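Local coordinates for NAD_Gly3P_dh, NAD-dependent glycerol-3-phosphate dehydrogenase (Streptosporangium roseum, PDB 5OCM), which acts as an imine reductase, an NADP(H)-binding oxidoreductase that probably uses NADPH to reduce imines to amines, at residues Y228-H238 against Q274-E284. Numbering follows the deposited sequence.
Sequences YPALDATIDTH and QGGLGYAAMIE. With 9RH (2,2,2-trifluoromethyl acetophenone hydrate), chain H; NAP (NADP nicotinamide-adenine-dinucleotide phosphate), chain B.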
ATOM      1  N   TYR A 228       6.848  19.357   8.433  1.00 14.74           N
ATOM      2  CA  TYR A 228       7.304  18.158   7.781  1.00 14.90           C
ATOM      3  C   TYR A 228       8.812  17.954   7.897  1.00 15.93           C
ATOM      4  O   TYR A 228       9.486  17.815   6.881  1.00 15.97           O
ATOM      5  CB  TYR A 228       6.901  18.266   6.289  1.00 14.79           C
ATOM      6  CG  TYR A 228       5.489  18.779   6.066  1.00 14.58           C
ATOM      7  CD1 TYR A 228       4.404  17.983   6.340  1.00 14.19           C
ATOM      8  CD2 TYR A 228       5.254  20.028   5.544  1.00 12.69           C
ATOM      9  CE1 TYR A 228       3.089  18.450   6.104  1.00 14.60           C
ATOM     10  CE2 TYR A 228       3.961  20.504   5.338  1.00 15.36           C
ATOM     11  CZ  TYR A 228       2.893  19.712   5.639  1.00 15.12           C
ATOM     12  OH  TYR A 228       1.604  20.135   5.447  1.00 17.26           O
ATOM     13  N   PRO A 229       9.342  17.853   9.122  1.00 17.76           N
ATOM     14  CA  PRO A 229      10.796  17.609   9.219  1.00 17.87           C
ATOM     15  C   PRO A 229      11.161  16.225   8.677  1.00 19.36           C
ATOM     16  O   PRO A 229      10.419  15.291   8.835  1.00 17.42           O
ATOM     17  CB  PRO A 229      11.074  17.719  10.736  1.00 20.58           C
ATOM     18  CG  PRO A 229       9.804  17.258  11.356  1.00 19.53           C
ATOM     19  CD  PRO A 229       8.716  17.884  10.437  1.00 17.29           C
ATOM     20  N   ALA A 230      12.336  16.125   8.072  1.00 19.43           N
ATOM     21  CA  ALA A 230      12.834  14.876   7.511  1.00 19.76           C
ATOM     22  C   ALA A 230      13.497  14.055   8.591  1.00 21.18           C
ATOM     23  O   ALA A 230      14.705  14.070   8.723  1.00 22.87           O
ATOM     24  CB  ALA A 230      13.780  15.165   6.366  1.00 18.71           C
ATOM     25  N   LEU A 231      12.688  13.379   9.395  1.00 18.97           N
ATOM     26  CA  LEU A 231      13.188  12.574  10.488  1.00 22.50           C
ATOM     27  C   LEU A 231      13.795  11.252  10.012  1.00 21.36           C
ATOM     28  O   LEU A 231      14.632  10.692  10.660  1.00 20.12           O
ATOM     29  CB  LEU A 231      12.142  12.313  11.533  1.00 25.43           C
ATOM     30  CG  LEU A 231      11.670  13.671  12.159  1.00 29.15           C
ATOM     31  CD1 LEU A 231      10.438  13.440  13.038  1.00 33.05           C
ATOM     32  CD2 LEU A 231      12.773  14.383  12.934  1.00 35.43           C
ATOM     33  N   ASP A 232      13.330  10.801   8.879  1.00 20.33           N
ATOM     34  CA  ASP A 232      13.781   9.549   8.255  1.00 22.60           C
ATOM     35  C   ASP A 232      14.584   9.790   7.004  1.00 20.63           C
ATOM     36  O   ASP A 232      15.754   9.382   6.944  1.00 23.66           O
ATOM     37  CB  ASP A 232      12.622   8.523   8.014  1.00 19.75           C
ATOM     38  CG  ASP A 232      11.321   9.189   7.457  1.00 19.81           C
ATOM     39  OD1 ASP A 232      11.351  10.347   6.974  1.00 17.24           O
ATOM     40  OD2 ASP A 232      10.290   8.479   7.512  1.00 21.42           O
ATOM     41  N   ALA A 233      13.990  10.442   6.006  1.00 18.49           N
ATOM     42  CA  ALA A 233      14.589  10.680   4.712  1.00 18.78           C
ATOM     43  C   ALA A 233      14.027  11.968   4.138  1.00 19.16           C
ATOM     44  O   ALA A 233      12.821  12.250   4.272  1.00 18.61           O
ATOM     45  CB  ALA A 233      14.263   9.525   3.773  1.00 17.67           C
ATOM     46  N   THR A 234      14.852  12.754   3.453  1.00 15.48           N
ATOM     47  CA  THR A 234      14.403  13.925   2.746  1.00 17.93           C
ATOM     48  C   THR A 234      13.761  13.566   1.397  1.00 16.55           C
ATOM     49  O   THR A 234      14.013  12.484   0.795  1.00 16.10           O
ATOM     50  CB  THR A 234      15.583  14.877   2.440  1.00 21.30           C
ATOM     51  OG1 THR A 234      16.532  14.192   1.617  1.00 19.28           O
ATOM     52  CG2 THR A 234      16.305  15.325   3.709  1.00 22.34           C
ATOM     53  N   ILE A 235      12.918  14.465   0.893  1.00 16.87           N
ATOM     54  CA  ILE A 235      12.402  14.320  -0.462  1.00 18.18           C
ATOM     55  C   ILE A 235      13.549  14.192  -1.499  1.00 19.51           C
ATOM     56  O   ILE A 235      13.453  13.411  -2.457  1.00 17.81           O
ATOM     57  CB  ILE A 235      11.422  15.416  -0.802  1.00 19.71           C
ATOM     58  CG1 ILE A 235      10.135  15.179   0.016  1.00 19.67           C
ATOM     59  CG2 ILE A 235      11.067  15.401  -2.292  1.00 19.70           C
ATOM     60  CD1 ILE A 235       9.139  16.346  -0.091  1.00 18.87           C
ATOM     61  N   ASP A 236      14.650  14.928  -1.294  1.00 18.36           N
ATOM     62  CA  ASP A 236      15.794  14.773  -2.214  1.00 19.19           C
ATOM     63  C   ASP A 236      16.309  13.334  -2.223  1.00 16.22           C
ATOM     64  O   ASP A 236      16.608  12.777  -3.296  1.00 16.18           O
ATOM     65  CB  ASP A 236      16.972  15.704  -1.802  1.00 22.91           C
ATOM     66  CG  ASP A 236      16.716  17.170  -2.108  1.00 24.55           C
ATOM     67  OD1 ASP A 236      16.101  17.477  -3.152  1.00 25.32           O
ATOM     68  OD2 ASP A 236      17.201  17.989  -1.305  1.00 27.10           O
ATOM     69  N   THR A 237      16.378  12.722  -1.061  1.00 15.13           N
ATOM     70  CA  THR A 237      16.840  11.335  -0.960  1.00 17.55           C
ATOM     71  C   THR A 237      15.828  10.379  -1.650  1.00 17.50           C
ATOM     72  O   THR A 237      16.227   9.471  -2.423  1.00 14.31           O
ATOM     73  CB  THR A 237      17.068  10.958   0.508  1.00 21.44           C
ATOM     74  OG1 THR A 237      18.108  11.770   1.014  1.00 20.13           O
ATOM     75  CG2 THR A 237      17.428   9.552   0.706  1.00 20.07           C
ATOM     76  N   HIS A 238      14.546  10.599  -1.388  1.00 17.12           N
ATOM     77  CA  HIS A 238      13.510   9.879  -2.116  1.00 16.31           C
ATOM     78  C   HIS A 238      13.680   9.946  -3.648  1.00 17.24           C
ATOM     79  O   HIS A 238      13.613   8.922  -4.344  1.00 16.14           O
ATOM     80  CB  HIS A 238      12.073  10.370  -1.745  1.00 16.14           C
ATOM     81  CG  HIS A 238      11.547   9.845  -0.432  1.00 16.40           C
ATOM     82  ND1 HIS A 238      10.794   8.686  -0.352  1.00 17.09           N
ATOM     83  CD2 HIS A 238      11.577  10.354   0.827  1.00 16.21           C
ATOM     84  CE1 HIS A 238      10.403   8.519   0.907  1.00 16.74           C
ATOM     85  NE2 HIS A 238      10.857   9.510   1.642  1.00 16.14           N
ATOM     86  N   GLN A 274      11.342  22.319  -1.353  1.00 21.27           N
ATOM     87  CA  GLN A 274      10.995  21.438  -0.244  1.00 19.44           C
ATOM     88  C   GLN A 274      11.774  20.121  -0.246  1.00 20.43           C
ATOM     89  O   GLN A 274      11.474  19.189   0.484  1.00 20.56           O
ATOM     90  CB  GLN A 274       9.504  21.183  -0.239  1.00 21.62           C
ATOM     91  CG  GLN A 274       8.695  22.430   0.029  1.00 23.61           C
ATOM     92  CD  GLN A 274       7.196  22.160  -0.127  1.00 26.18           C
ATOM     93  OE1 GLN A 274       6.765  21.601  -1.138  1.00 26.59           O
ATOM     94  NE2 GLN A 274       6.399  22.560   0.872  1.00 28.75           N
ATOM     95  N   GLY A 275      12.847  20.075  -1.033  1.00 21.42           N
ATOM     96  CA  GLY A 275      13.743  18.938  -1.054  1.00 20.31           C
ATOM     97  C   GLY A 275      14.299  18.470   0.248  1.00 21.85           C
ATOM     98  O   GLY A 275      14.600  17.268   0.410  1.00 19.51           O
ATOM     99  N   GLY A 276      14.488  19.415   1.222  1.00 19.92           N
ATOM    100  CA  GLY A 276      15.027  19.032   2.489  1.00 17.68           C
ATOM    101  C   GLY A 276      14.014  18.616   3.547  1.00 18.07           C
ATOM    102  O   GLY A 276      14.394  18.326   4.683  1.00 19.70           O
ATOM    103  N   LEU A 277      12.735  18.598   3.160  1.00 17.84           N
ATOM    104  CA  LEU A 277      11.656  18.182   4.053  1.00 18.03           C
ATOM    105  C   LEU A 277      11.378  16.679   3.910  1.00 17.30           C
ATOM    106  O   LEU A 277      11.850  16.020   2.963  1.00 17.21           O
ATOM    107  CB  LEU A 277      10.397  18.970   3.761  1.00 18.27           C
ATOM    108  CG  LEU A 277      10.504  20.487   3.920  1.00 17.70           C
ATOM    109  CD1 LEU A 277       9.176  21.141   3.576  1.00 19.76           C
ATOM    110  CD2 LEU A 277      11.075  20.886   5.294  1.00 17.65           C
ATOM    111  N   GLY A 278      10.600  16.160   4.860  1.00 17.39           N
ATOM    112  CA  GLY A 278      10.154  14.773   4.792  1.00 17.13           C
ATOM    113  C   GLY A 278       9.057  14.606   3.732  1.00 14.55           C
ATOM    114  O   GLY A 278       8.420  15.564   3.301  1.00 16.01           O
ATOM    115  N   TYR A 279       8.787  13.364   3.385  1.00 12.78           N
ATOM    116  CA  TYR A 279       7.844  13.026   2.334  1.00 13.65           C
ATOM    117  C   TYR A 279       6.433  13.509   2.629  1.00 12.75           C
ATOM    118  O   TYR A 279       5.651  13.768   1.699  1.00 13.36           O
ATOM    119  CB  TYR A 279       7.836  11.509   2.018  1.00 13.23           C
ATOM    120  CG  TYR A 279       7.293  11.179   0.651  1.00 13.99           C
ATOM    121  CD1 TYR A 279       8.115  11.190  -0.471  1.00 14.32           C
ATOM    122  CD2 TYR A 279       5.945  10.892   0.457  1.00 14.77           C
ATOM    123  CE1 TYR A 279       7.623  10.896  -1.742  1.00 14.31           C
ATOM    124  CE2 TYR A 279       5.413  10.643  -0.802  1.00 13.81           C
ATOM    125  CZ  TYR A 279       6.266  10.655  -1.918  1.00 14.62           C
ATOM    126  OH  TYR A 279       5.729  10.446  -3.173  1.00 14.54           O
ATOM    127  N   ALA A 280       6.085  13.659   3.899  1.00 12.02           N
ATOM    128  CA  ALA A 280       4.749  14.162   4.244  1.00 12.00           C
ATOM    129  C   ALA A 280       4.421  15.499   3.651  1.00 13.73           C
ATOM    130  O   ALA A 280       3.250  15.831   3.453  1.00 11.96           O
ATOM    131  CB  ALA A 280       4.579  14.152   5.754  1.00 13.22           C
ATOM    132  N   ALA A 281       5.436  16.320   3.355  1.00 13.62           N
ATOM    133  CA  ALA A 281       5.240  17.600   2.680  1.00 14.01           C
ATOM    134  C   ALA A 281       4.549  17.457   1.327  1.00 13.48           C
ATOM    135  O   ALA A 281       3.906  18.414   0.833  1.00 15.00           O
ATOM    136  CB  ALA A 281       6.549  18.318   2.532  1.00 14.42           C
ATOM    137  N   MET A 282       4.603  16.254   0.738  1.00 14.33           N
ATOM    138  CA  MET A 282       3.883  15.952  -0.496  1.00 14.42           C
ATOM    139  C   MET A 282       2.386  16.143  -0.393  1.00 14.60           C
ATOM    140  O   MET A 282       1.728  16.301  -1.435  1.00 13.23           O
ATOM    141  CB  MET A 282       4.183  14.526  -0.949  1.00 16.11           C
ATOM    142  CG  MET A 282       5.603  14.373  -1.459  1.00 18.05           C
ATOM    143  SD  MET A 282       5.959  15.328  -2.948  1.00 18.49           S
ATOM    144  CE  MET A 282       4.709  14.739  -4.043  1.00 22.64           C
ATOM    145  N   ILE A 283       1.820  16.190   0.821  1.00 13.10           N
ATOM    146  CA  ILE A 283       0.418  16.479   0.959  1.00 13.49           C
ATOM    147  C   ILE A 283       0.027  17.743   0.188  1.00 14.24           C
ATOM    148  O   ILE A 283      -1.099  17.821  -0.360  1.00 15.00           O
ATOM    149  CB  ILE A 283       0.013  16.667   2.472  1.00 13.69           C
ATOM    150  CG1 ILE A 283      -1.481  16.815   2.653  1.00 15.34           C
ATOM    151  CG2 ILE A 283       0.708  17.847   3.146  1.00 14.60           C
ATOM    152  CD1 ILE A 283      -2.214  15.539   2.322  1.00 13.62           C
ATOM    153  N   GLU A 284       0.940  18.730   0.130  1.00 15.77           N
ATOM    154  CA  GLU A 284       0.625  20.000  -0.537  1.00 18.56           C
ATOM    155  C   GLU A 284       0.374  19.805  -2.047  1.00 16.88           C
ATOM    156  O   GLU A 284      -0.359  20.570  -2.643  1.00 18.14           O
ATOM    157  CB  GLU A 284       1.725  21.044  -0.308  1.00 21.20           C
ATOM    158  CG  GLU A 284       1.935  21.364   1.171  1.00 27.42           C
ATOM    159  CD  GLU A 284       2.879  22.492   1.478  1.00 28.97           C
ATOM    160  OE1 GLU A 284       3.583  22.913   0.578  1.00 29.79           O
ATOM    161  OE2 GLU A 284       2.877  22.947   2.634  1.00 29.55           O
TER
HETATM  162  O1  9RH H 302      13.711   7.562   0.299  1.00 22.89           O
HETATM  163  C1  9RH H 302      14.050   6.158   0.250  1.00 21.87           C
HETATM  164  O2  9RH H 302      13.591   5.514  -0.912  1.00 23.48           O
HETATM  165  C2  9RH H 302      13.519   5.401   1.465  1.00 21.42           C
HETATM  166  C3  9RH H 302      12.838   6.082   2.457  1.00 20.16           C
HETATM  167  C4  9RH H 302      12.239   5.387   3.500  1.00 22.92           C
HETATM  168  C5  9RH H 302      12.344   4.019   3.577  1.00 22.41           C
HETATM  169  C6  9RH H 302      13.049   3.331   2.602  1.00 22.43           C
HETATM  170  C7  9RH H 302      13.624   4.023   1.545  1.00 19.63           C
HETATM  171  C8  9RH H 302      15.549   6.139   0.273  1.00 24.60           C
HETATM  172  F1  9RH H 302      16.030   6.898  -0.727  1.00 21.88           F
HETATM  173  F2  9RH H 302      16.045   4.874   0.178  1.00 26.60           F
HETATM  174  F3  9RH H 302      15.921   6.648   1.435  1.00 26.33           F
HETATM  175  PA  NAP B 301      21.973  11.429   3.954  1.00 21.10           P
HETATM  176  O1A NAP B 301      21.823  12.377   2.754  1.00 20.69           O
HETATM  177  O2A NAP B 301      21.432  11.828   5.301  1.00 21.05           O
HETATM  178  O5B NAP B 301      23.544  10.895   4.014  1.00 19.22           O
HETATM  179  C5B NAP B 301      24.268  10.816   2.804  1.00 18.29           C
HETATM  180  C4B NAP B 301      25.663  10.350   3.239  1.00 17.76           C
HETATM  181  O4B NAP B 301      26.436  10.212   2.040  1.00 16.97           O
HETATM  182  C3B NAP B 301      26.474  11.290   4.149  1.00 18.08           C
HETATM  183  O3B NAP B 301      27.244  10.441   5.000  1.00 17.92           O
HETATM  184  C2B NAP B 301      27.349  12.066   3.151  1.00 17.76           C
HETATM  185  O2B NAP B 301      28.514  12.627   3.677  1.00 17.56           O
HETATM  186  C1B NAP B 301      27.704  10.922   2.227  1.00 17.87           C
HETATM  187  N9A NAP B 301      28.221  11.370   0.944  1.00 17.32           N
HETATM  188  C8A NAP B 301      27.545  12.022  -0.015  1.00 18.77           C
HETATM  189  N7A NAP B 301      28.393  12.296  -1.029  1.00 20.11           N
HETATM  190  C5A NAP B 301      29.632  11.831  -0.688  1.00 21.71           C
HETATM  191  C6A NAP B 301      30.961  11.833  -1.302  1.00 22.81           C
HETATM  192  N6A NAP B 301      31.056  12.380  -2.509  1.00 22.77           N
HETATM  193  N1A NAP B 301      32.000  11.332  -0.624  1.00 21.08           N
HETATM  194  C2A NAP B 301      31.817  10.790   0.595  1.00 23.18           C
HETATM  195  N3A NAP B 301      30.612  10.778   1.246  1.00 20.26           N
HETATM  196  C4A NAP B 301      29.531  11.297   0.647  1.00 19.94           C
HETATM  197  O3  NAP B 301      21.364  10.114   3.359  1.00 17.40           O
HETATM  198  PN  NAP B 301      20.833   8.844   4.203  1.00 16.38           P
HETATM  199  O1N NAP B 301      19.385   8.981   4.568  1.00 17.17           O
HETATM  200  O2N NAP B 301      21.831   8.454   5.268  1.00 17.76           O
HETATM  201  O5D NAP B 301      20.884   7.819   3.023  1.00 14.22           O
HETATM  202  C5D NAP B 301      22.048   6.990   2.753  1.00 14.78           C
HETATM  203  C4D NAP B 301      21.782   5.923   1.765  1.00 15.14           C
HETATM  204  O4D NAP B 301      20.912   4.958   2.408  1.00 17.45           O
HETATM  205  C3D NAP B 301      21.054   6.417   0.524  1.00 15.63           C
HETATM  206  O3D NAP B 301      21.514   5.610  -0.553  1.00 14.82           O
HETATM  207  C2D NAP B 301      19.568   6.108   0.768  1.00 15.00           C
HETATM  208  O2D NAP B 301      18.782   6.043  -0.455  1.00 16.48           O
HETATM  209  C1D NAP B 301      19.691   4.865   1.618  1.00 17.04           C
HETATM  210  N1N NAP B 301      18.508   4.620   2.498  1.00 17.15           N
HETATM  211  C2N NAP B 301      18.054   5.594   3.291  1.00 16.06           C
HETATM  212  C3N NAP B 301      16.950   5.438   4.110  1.00 16.06           C
HETATM  213  C7N NAP B 301      16.387   6.514   5.009  1.00 16.14           C
HETATM  214  O7N NAP B 301      15.202   6.340   5.416  1.00 16.08           O
HETATM  215  N7N NAP B 301      17.152   7.568   5.306  1.00 15.57           N
HETATM  216  C4N NAP B 301      16.257   4.228   4.022  1.00 16.55           C
HETATM  217  C5N NAP B 301      16.749   3.182   3.185  1.00 17.44           C
HETATM  218  C6N NAP B 301      17.869   3.399   2.382  1.00 16.53           C
HETATM  219  P2B NAP B 301      28.503  14.120   4.278  1.00 17.02           P
HETATM  220  O1X NAP B 301      27.882  14.046   5.644  1.00 16.33           O
HETATM  221  O2X NAP B 301      29.926  14.475   4.209  1.00 16.64           O
HETATM  222  O3X NAP B 301      27.627  14.910   3.363  1.00 16.17           O
HETATM  223  O   HOH W   1       1.181  22.247   4.350  1.00 28.16           O
HETATM  224  O   HOH W   2      13.715  18.661   7.362  1.00 19.99           O
HETATM  225  O   HOH W   3      10.361  10.918   4.093  1.00 17.35           O
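With chi1 of Tyr-228 at -44°, CG stands anti to the carbonyl carbon and the phenol lies across the 3-10 segment 279-282; Tyr-279 turns its ring away from its own N (chi1 -159°), toward the imidazole of His-238. The Tyr-228 ring takes Ala-281 CA over one face in a CH-pi contact, 3.7 Å from CA to the ring centroid, and Ile-283 CG2 lies 3.4 Å from its OH. Cutting Tyr-228 back to alanine removes the ring, and the face of the 3-10 segment at Ala-281 CA, with Ile-283 CG2 beyond it, would probably be left with a gap. Three backbone bonds tie the segments together: Gly-278 N donates to Tyr-228 O (2.8 Å, 169°), while Ile-235 N and Asp-236 N, in the first turn of helix 235-252, donate to Leu-277 O (2.8 Å) and Gly-275 O (2.9 Å). Ile-235 CD1 packs against Gly-278 O at 3.6 Å and Gln-274 O, the latter opening a type I turn that ends at Leu-277. The His-238 ring is sandwiched, with Tyr-279 CD1 over the centre of one face and O1 of the bound ketone hydrate over the other; ND1 is instead hydrogen-bonded to Trp-178 NE1 of the second subunit. Water 3 joins His-238 NE2, Asp-232 OD1, Ala-233 O and Tyr-279 N, while Asp-232 O accepts the nicotinamide amide N7N of NADP. Segment 274-284 thus backs a substrate and cofactor pocket built at the dimer interface, where a shared water and a tyrosine ring constrain the imidazole beneath the ligand.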